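Local coordinates for protein terminal oxygenase component of carbazole 1,9a-dioxygenase (PDB 3GKQ) that probably dihydroxylates carbazole at an angular position, as the terminal oxygenase of a Rieske non-haem iron system that receives electrons from a ferredoxin, at residues A[319-322]-A[323-327]; A[362-365]-A[366-370]. All coordinates share one frame; numbering follows the deposited sequence.

Contact 1. Residues A[319-322]-A[323-327]; sequences REKW and VELAL
The indole of Trp322 has Lys321 CD over one face, 4.0 Å above the ring plane and displaced toward its rim, while Leu325 CD1 and Ala326 CB approach the benzo part of the ring obliquely. Leu325 CD1 comes to 4.1 Å from Trp322 CZ3. Extended throughout, with CG anti to the backbone N (chi1 -178°), the Lys321 chain brings CD over this face.

The backbone here departs from a regular alpha-helix. Trp322 O accepts two bonds, from Ala326 N at 2.9 Å and from Leu327 N at 3.1 Å. The second is an i+5 bond, the mark of a pi-type turn, and arrives nearly in line with the C=O (162° at the oxygen); the Ala326 donor stands 36° out of the carbonyl plane. One residue earlier, Leu325 N bonds Lys321 O at 3.1 Å. Where the turn widens, a water accepts a hydrogen bond from Glu324 N (3.1 Å) and donates one to Arg319 O (2.6 Å).

Pro277 in a loop touches Trp322 and Ala326. Trp322 and Leu327 pack on Leu301 of strand 294-304, and Val323 and Leu327 meet Gln166 of strand 161-170, laying helix 308-328 on the antiparallel sheet of the Bet v 1-like domain.

Contact 2. Residues A[362-365]-A[366-370]; sequences AIIE and WRRLA
Ile363 and Trp366 meet at an oblique angle, the methyl CD1 of Ile363 lying 3.5 Å from Trp366 CD1 on the pyrrole part of the indole. With CG1 of Ile363 anti to the backbone N (chi1 -167°), that branch is carried toward the next turn. Ala370 CB sits 3.7 Å above one face of the same indole, near its rim, and Tyr21 meets the ring with planes about 85° apart.

Glu365 and Arg368 lie side by side and point the same way, their carboxylate and guanidinium planes 29° apart. Glu365 OE2 is 4.3 Å from Arg368 NE and well out of the guanidinium plane, so the charges are merely near each other; a water links Glu365 OE1 to Arg368 NE, and OE2 forms a salt bridge with Arg361.

All this belongs to regular alpha-helix 361-373 of the Bet v 1-like catalytic domain, with i+4 bonds such as Leu369 N to Glu365 O at 3.0 Å.

The Arg367 chain passes across Ile363 at a slant. Its guanidinium makes salt bridges to Glu354 and Glu179 and a cation-pi contact with Trp18, although buried NE has no partner. A leucine here would probably leave both glutamates without their shared positive mate. Arg367 also packs on Arg75 of a neighbouring subunit, a [2Fe-2S] pocket residue there.

In the fold
From the N terminus the chain passes through the Rieske region and then the strands of the antiparallel sheet before reaching contact 1, on helix 308-328. Contact 2 follows on helix 361-373, after the intervening helices 332-346 and 349-353. Each contact joins adjacent turns of one helix and closes no long loop; the two are in series, neither nested nor crossed, with centres about 31 Å apart. Contact 1 packs on strands 161-170 and 294-304, contact 2 beside helix 174-181 and strands 216-219 and 227-230 at the other end of the sheet order. The side chain of Ala326 is about 9 Å from that of His190. The side chain of Ile363 is about 10 Å from that of His186, also an iron(II) ligand.

Contact 1. Residues A[319-322]-A[323-327]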
ATOM      1  N   ARG A 319      28.594  25.744  -4.316  1.00 39.25           N
ATOM      2  CA  ARG A 319      27.932  25.635  -3.022  1.00 40.52           C
ATOM      3  C   ARG A 319      27.150  26.875  -2.616  1.00 40.91           C
ATOM      4  O   ARG A 319      25.987  26.794  -2.221  1.00 39.93           O
ATOM      5  CB  ARG A 319      28.965  25.340  -1.930  1.00 41.96           C
ATOM      6  CG  ARG A 319      29.422  23.893  -1.852  1.00 46.00           C
ATOM      7  CD  ARG A 319      30.579  23.718  -0.860  1.00 48.02           C
ATOM      8  NE  ARG A 319      30.436  24.577   0.312  1.00 51.51           N
ATOM      9  CZ  ARG A 319      31.035  25.757   0.454  1.00 51.69           C
ATOM     10  NH1 ARG A 319      31.829  26.222  -0.503  1.00 52.26           N
ATOM     11  NH2 ARG A 319      30.830  26.481   1.547  1.00 52.68           N
ATOM     12  N   GLU A 320      27.798  28.028  -2.719  1.00 41.85           N
ATOM     13  CA  GLU A 320      27.197  29.286  -2.309  1.00 42.87           C
ATOM     14  C   GLU A 320      26.166  29.924  -3.232  1.00 42.79           C
ATOM     15  O   GLU A 320      25.329  30.698  -2.771  1.00 43.81           O
ATOM     16  CB  GLU A 320      28.314  30.293  -2.025  1.00 45.50           C
ATOM     17  CG  GLU A 320      29.086  30.007  -0.740  1.00 49.03           C
ATOM     18  CD  GLU A 320      30.509  30.540  -0.778  1.00 51.41           C
ATOM     19  OE1 GLU A 320      30.723  31.635  -1.341  1.00 52.15           O
ATOM     20  OE2 GLU A 320      31.412  29.866  -0.236  1.00 53.38           O
ATOM     21  N   LYS A 321      26.198  29.600  -4.519  1.00 41.56           N
ATOM     22  CA  LYS A 321      25.256  30.227  -5.440  1.00 41.08           C
ATOM     23  C   LYS A 321      24.389  29.306  -6.299  1.00 40.32           C
ATOM     24  O   LYS A 321      23.167  29.280  -6.162  1.00 40.03           O
ATOM     25  CB  LYS A 321      26.023  31.188  -6.358  1.00 40.06           C
ATOM     26  CG  LYS A 321      25.157  31.954  -7.351  1.00 41.42           C
ATOM     27  CD  LYS A 321      26.019  32.897  -8.189  1.00 42.57           C
ATOM     28  CE  LYS A 321      25.180  33.792  -9.089  1.00 45.42           C
ATOM     29  NZ  LYS A 321      26.028  34.758  -9.861  1.00 45.21           N
ATOM     30  N   TRP A 322      25.034  28.557  -7.182  1.00 38.92           N
ATOM     31  CA  TRP A 322      24.344  27.684  -8.118  1.00 38.75           C
ATOM     32  C   TRP A 322      23.431  26.585  -7.579  1.00 38.49           C
ATOM     33  O   TRP A 322      22.420  26.268  -8.207  1.00 38.66           O
ATOM     34  CB  TRP A 322      25.372  27.103  -9.080  1.00 37.80           C
ATOM     35  CG  TRP A 322      26.132  28.189  -9.770  1.00 39.03           C
ATOM     36  CD1 TRP A 322      27.480  28.400  -9.733  1.00 38.68           C
ATOM     37  CD2 TRP A 322      25.581  29.240 -10.577  1.00 38.65           C
ATOM     38  NE1 TRP A 322      27.804  29.518 -10.465  1.00 38.60           N
ATOM     39  CE2 TRP A 322      26.657  30.054 -10.993  1.00 38.36           C
ATOM     40  CE3 TRP A 322      24.281  29.573 -10.987  1.00 38.97           C
ATOM     41  CZ2 TRP A 322      26.477  31.183 -11.802  1.00 37.47           C
ATOM     42  CZ3 TRP A 322      24.100  30.698 -11.793  1.00 38.28           C
ATOM     43  CH2 TRP A 322      25.197  31.489 -12.191  1.00 38.35           C
ATOM     44  N   VAL A 323      23.763  26.007  -6.431  1.00 38.79           N
ATOM     45  CA  VAL A 323      22.918  24.959  -5.875  1.00 39.24           C
ATOM     46  C   VAL A 323      21.494  25.451  -5.613  1.00 40.14           C
ATOM     47  O   VAL A 323      20.529  24.837  -6.070  1.00 39.69           O
ATOM     48  CB  VAL A 323      23.517  24.379  -4.564  1.00 38.51           C
ATOM     49  CG1 VAL A 323      22.470  23.565  -3.816  1.00 38.60           C
ATOM     50  CG2 VAL A 323      24.709  23.488  -4.890  1.00 36.84           C
ATOM     51  N   GLU A 324      21.358  26.567  -4.901  1.00 40.36           N
ATOM     52  CA  GLU A 324      20.034  27.095  -4.588  1.00 40.89           C
ATOM     53  C   GLU A 324      19.381  27.909  -5.703  1.00 40.68           C
ATOM     54  O   GLU A 324      18.155  27.912  -5.836  1.00 40.66           O
ATOM     55  CB  GLU A 324      20.086  27.957  -3.322  1.00 42.68           C
ATOM     56  CG  GLU A 324      20.384  27.200  -2.038  1.00 45.58           C
ATOM     57  CD  GLU A 324      19.456  26.014  -1.811  1.00 48.35           C
ATOM     58  OE1 GLU A 324      18.262  26.093  -2.186  1.00 49.33           O
ATOM     59  OE2 GLU A 324      19.920  25.002  -1.241  1.00 49.86           O
ATOM     60  N   LEU A 325      20.189  28.599  -6.500  1.00 39.09           N
ATOM     61  CA  LEU A 325      19.659  29.433  -7.576  1.00 38.69           C
ATOM     62  C   LEU A 325      19.223  28.649  -8.814  1.00 38.08           C
ATOM     63  O   LEU A 325      18.220  28.985  -9.450  1.00 36.25           O
ATOM     64  CB  LEU A 325      20.706  30.470  -7.997  1.00 39.89           C
ATOM     65  CG  LEU A 325      20.292  31.909  -8.346  1.00 42.14           C
ATOM     66  CD1 LEU A 325      21.201  32.408  -9.464  1.00 41.78           C
ATOM     67  CD2 LEU A 325      18.840  31.988  -8.783  1.00 42.06           C
ATOM     68  N   ALA A 326      19.979  27.612  -9.163  1.00 37.05           N
ATOM     69  CA  ALA A 326      19.670  26.833 -10.355  1.00 36.78           C
ATOM     70  C   ALA A 326      19.252  25.386 -10.101  1.00 37.52           C
ATOM     71  O   ALA A 326      18.124  25.003 -10.408  1.00 37.46           O
ATOM     72  CB  ALA A 326      20.864  26.867 -11.307  1.00 35.63           C
ATOM     73  N   LEU A 327      20.161  24.583  -9.553  1.00 37.00           N
ATOM     74  CA  LEU A 327      19.868  23.177  -9.298  1.00 37.06           C
ATOM     75  C   LEU A 327      18.526  22.977  -8.602  1.00 37.89           C
ATOM     76  O   LEU A 327      17.800  22.031  -8.916  1.00 38.76           O
ATOM     77  CB  LEU A 327      21.003  22.532  -8.496  1.00 35.47           C
ATOM     78  CG  LEU A 327      22.377  22.609  -9.175  1.00 34.51           C
ATOM     79  CD1 LEU A 327      23.342  21.644  -8.494  1.00 34.74           C
ATOM     80  CD2 LEU A 327      22.250  22.263 -10.650  1.00 33.46           C
TER
HETATM   81  O   HOH W   1      23.685  27.717  -3.128  1.00 39.85           O

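Contact 2. Residues A[362-365]-A[366-370]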
ATOM      1  N   ALA A 362      12.241  15.722 -31.203  1.00 28.89           N
ATOM      2  CA  ALA A 362      13.492  15.413 -30.516  1.00 28.34           C
ATOM      3  C   ALA A 362      13.382  14.190 -29.597  1.00 27.29           C
ATOM      4  O   ALA A 362      14.221  13.291 -29.655  1.00 26.61           O
ATOM      5  CB  ALA A 362      13.958  16.628 -29.715  1.00 28.21           C
ATOM      6  N   ILE A 363      12.354  14.153 -28.751  1.00 26.59           N
ATOM      7  CA  ILE A 363      12.184  13.028 -27.838  1.00 27.21           C
ATOM      8  C   ILE A 363      11.949  11.743 -28.629  1.00 27.79           C
ATOM      9  O   ILE A 363      12.418  10.669 -28.246  1.00 28.00           O
ATOM     10  CB  ILE A 363      11.002  13.254 -26.851  1.00 28.23           C
ATOM     11  CG1 ILE A 363      11.060  12.220 -25.725  1.00 29.08           C
ATOM     12  CG2 ILE A 363       9.678  13.115 -27.567  1.00 30.12           C
ATOM     13  CD1 ILE A 363      12.346  12.277 -24.910  1.00 28.12           C
ATOM     14  N   ILE A 364      11.231  11.857 -29.740  1.00 27.97           N
ATOM     15  CA  ILE A 364      10.963  10.703 -30.583  1.00 29.43           C
ATOM     16  C   ILE A 364      12.277  10.149 -31.134  1.00 29.84           C
ATOM     17  O   ILE A 364      12.462   8.935 -31.211  1.00 29.72           O
ATOM     18  CB  ILE A 364      10.018  11.077 -31.745  1.00 31.57           C
ATOM     19  CG1 ILE A 364       8.627  11.389 -31.188  1.00 33.00           C
ATOM     20  CG2 ILE A 364       9.930   9.933 -32.747  1.00 32.90           C
ATOM     21  CD1 ILE A 364       7.668  11.950 -32.218  1.00 37.56           C
ATOM     22  N   GLU A 365      13.193  11.036 -31.507  1.00 30.30           N
ATOM     23  CA  GLU A 365      14.483  10.599 -32.030  1.00 30.76           C
ATOM     24  C   GLU A 365      15.268   9.885 -30.937  1.00 29.29           C
ATOM     25  O   GLU A 365      16.006   8.938 -31.211  1.00 28.66           O
ATOM     26  CB  GLU A 365      15.293  11.788 -32.565  1.00 34.18           C
ATOM     27  CG  GLU A 365      14.810  12.299 -33.911  1.00 40.91           C
ATOM     28  CD  GLU A 365      14.797  11.208 -34.969  1.00 44.04           C
ATOM     29  OE1 GLU A 365      15.850  10.569 -35.183  1.00 44.85           O
ATOM     30  OE2 GLU A 365      13.733  10.990 -35.585  1.00 46.36           O
ATOM     31  N   TRP A 366      15.113  10.343 -29.700  1.00 28.04           N
ATOM     32  CA  TRP A 366      15.798   9.715 -28.575  1.00 28.39           C
ATOM     33  C   TRP A 366      15.242   8.308 -28.332  1.00 27.81           C
ATOM     34  O   TRP A 366      15.997   7.354 -28.151  1.00 28.18           O
ATOM     35  CB  TRP A 366      15.651  10.578 -27.314  1.00 27.84           C
ATOM     36  CG  TRP A 366      15.596   9.791 -26.031  1.00 28.40           C
ATOM     37  CD1 TRP A 366      14.493   9.578 -25.248  1.00 27.47           C
ATOM     38  CD2 TRP A 366      16.675   9.083 -25.405  1.00 27.37           C
ATOM     39  NE1 TRP A 366      14.820   8.785 -24.175  1.00 28.95           N
ATOM     40  CE2 TRP A 366      16.151   8.466 -24.245  1.00 28.64           C
ATOM     41  CE3 TRP A 366      18.032   8.909 -25.711  1.00 27.92           C
ATOM     42  CZ2 TRP A 366      16.938   7.686 -23.388  1.00 28.72           C
ATOM     43  CZ3 TRP A 366      18.815   8.132 -24.858  1.00 27.77           C
ATOM     44  CH2 TRP A 366      18.263   7.530 -23.711  1.00 27.70           C
ATOM     45  N   ARG A 367      13.920   8.179 -28.343  1.00 28.75           N
ATOM     46  CA  ARG A 367      13.289   6.884 -28.118  1.00 29.35           C
ATOM     47  C   ARG A 367      13.717   5.870 -29.183  1.00 28.72           C
ATOM     48  O   ARG A 367      13.930   4.696 -28.878  1.00 26.59           O
ATOM     49  CB  ARG A 367      11.762   7.053 -28.079  1.00 31.23           C
ATOM     50  CG  ARG A 367      11.368   8.318 -27.319  1.00 34.89           C
ATOM     51  CD  ARG A 367      10.178   8.208 -26.388  1.00 36.53           C
ATOM     52  NE  ARG A 367       8.902   8.144 -27.077  1.00 37.76           N
ATOM     53  CZ  ARG A 367       7.800   8.789 -26.694  1.00 34.58           C
ATOM     54  NH1 ARG A 367       7.797   9.572 -25.623  1.00 32.94           N
ATOM     55  NH2 ARG A 367       6.681   8.628 -27.381  1.00 28.31           N
ATOM     56  N   ARG A 368      13.857   6.328 -30.424  1.00 28.80           N
ATOM     57  CA  ARG A 368      14.277   5.452 -31.518  1.00 30.68           C
ATOM     58  C   ARG A 368      15.738   5.043 -31.339  1.00 29.61           C
ATOM     59  O   ARG A 368      16.083   3.864 -31.450  1.00 30.34           O
ATOM     60  CB  ARG A 368      14.108   6.157 -32.870  1.00 33.21           C
ATOM     61  CG  ARG A 368      12.662   6.451 -33.255  1.00 37.69           C
ATOM     62  CD  ARG A 368      12.599   7.357 -34.479  1.00 42.35           C
ATOM     63  NE  ARG A 368      13.104   6.697 -35.678  1.00 48.05           N
ATOM     64  CZ  ARG A 368      12.354   5.973 -36.506  1.00 49.75           C
ATOM     65  NH1 ARG A 368      11.056   5.818 -36.268  1.00 50.81           N
ATOM     66  NH2 ARG A 368      12.901   5.395 -37.568  1.00 50.95           N
ATOM     67  N   LEU A 369      16.593   6.021 -31.062  1.00 28.43           N
ATOM     68  CA  LEU A 369      18.014   5.753 -30.868  1.00 28.64           C
ATOM     69  C   LEU A 369      18.230   4.852 -29.655  1.00 27.96           C
ATOM     70  O   LEU A 369      18.968   3.867 -29.727  1.00 29.42           O
ATOM     71  CB  LEU A 369      18.788   7.069 -30.702  1.00 28.47           C
ATOM     72  CG  LEU A 369      20.299   6.951 -30.444  1.00 29.55           C
ATOM     73  CD1 LEU A 369      21.041   8.082 -31.135  1.00 29.54           C
ATOM     74  CD2 LEU A 369      20.566   6.962 -28.952  1.00 26.38           C
ATOM     75  N   ALA A 370      17.575   5.178 -28.546  1.00 26.07           N
ATOM     76  CA  ALA A 370      17.712   4.379 -27.336  1.00 25.07           C
ATOM     77  C   ALA A 370      17.249   2.941 -27.579  1.00 25.56           C
ATOM     78  O   ALA A 370      17.872   1.993 -27.095  1.00 24.71           O
ATOM     79  CB  ALA A 370      16.908   4.999 -26.203  1.00 24.95           C
TER
HETATM   80  O   HOH W   2      15.613   8.453 -36.869  1.00 50.50           O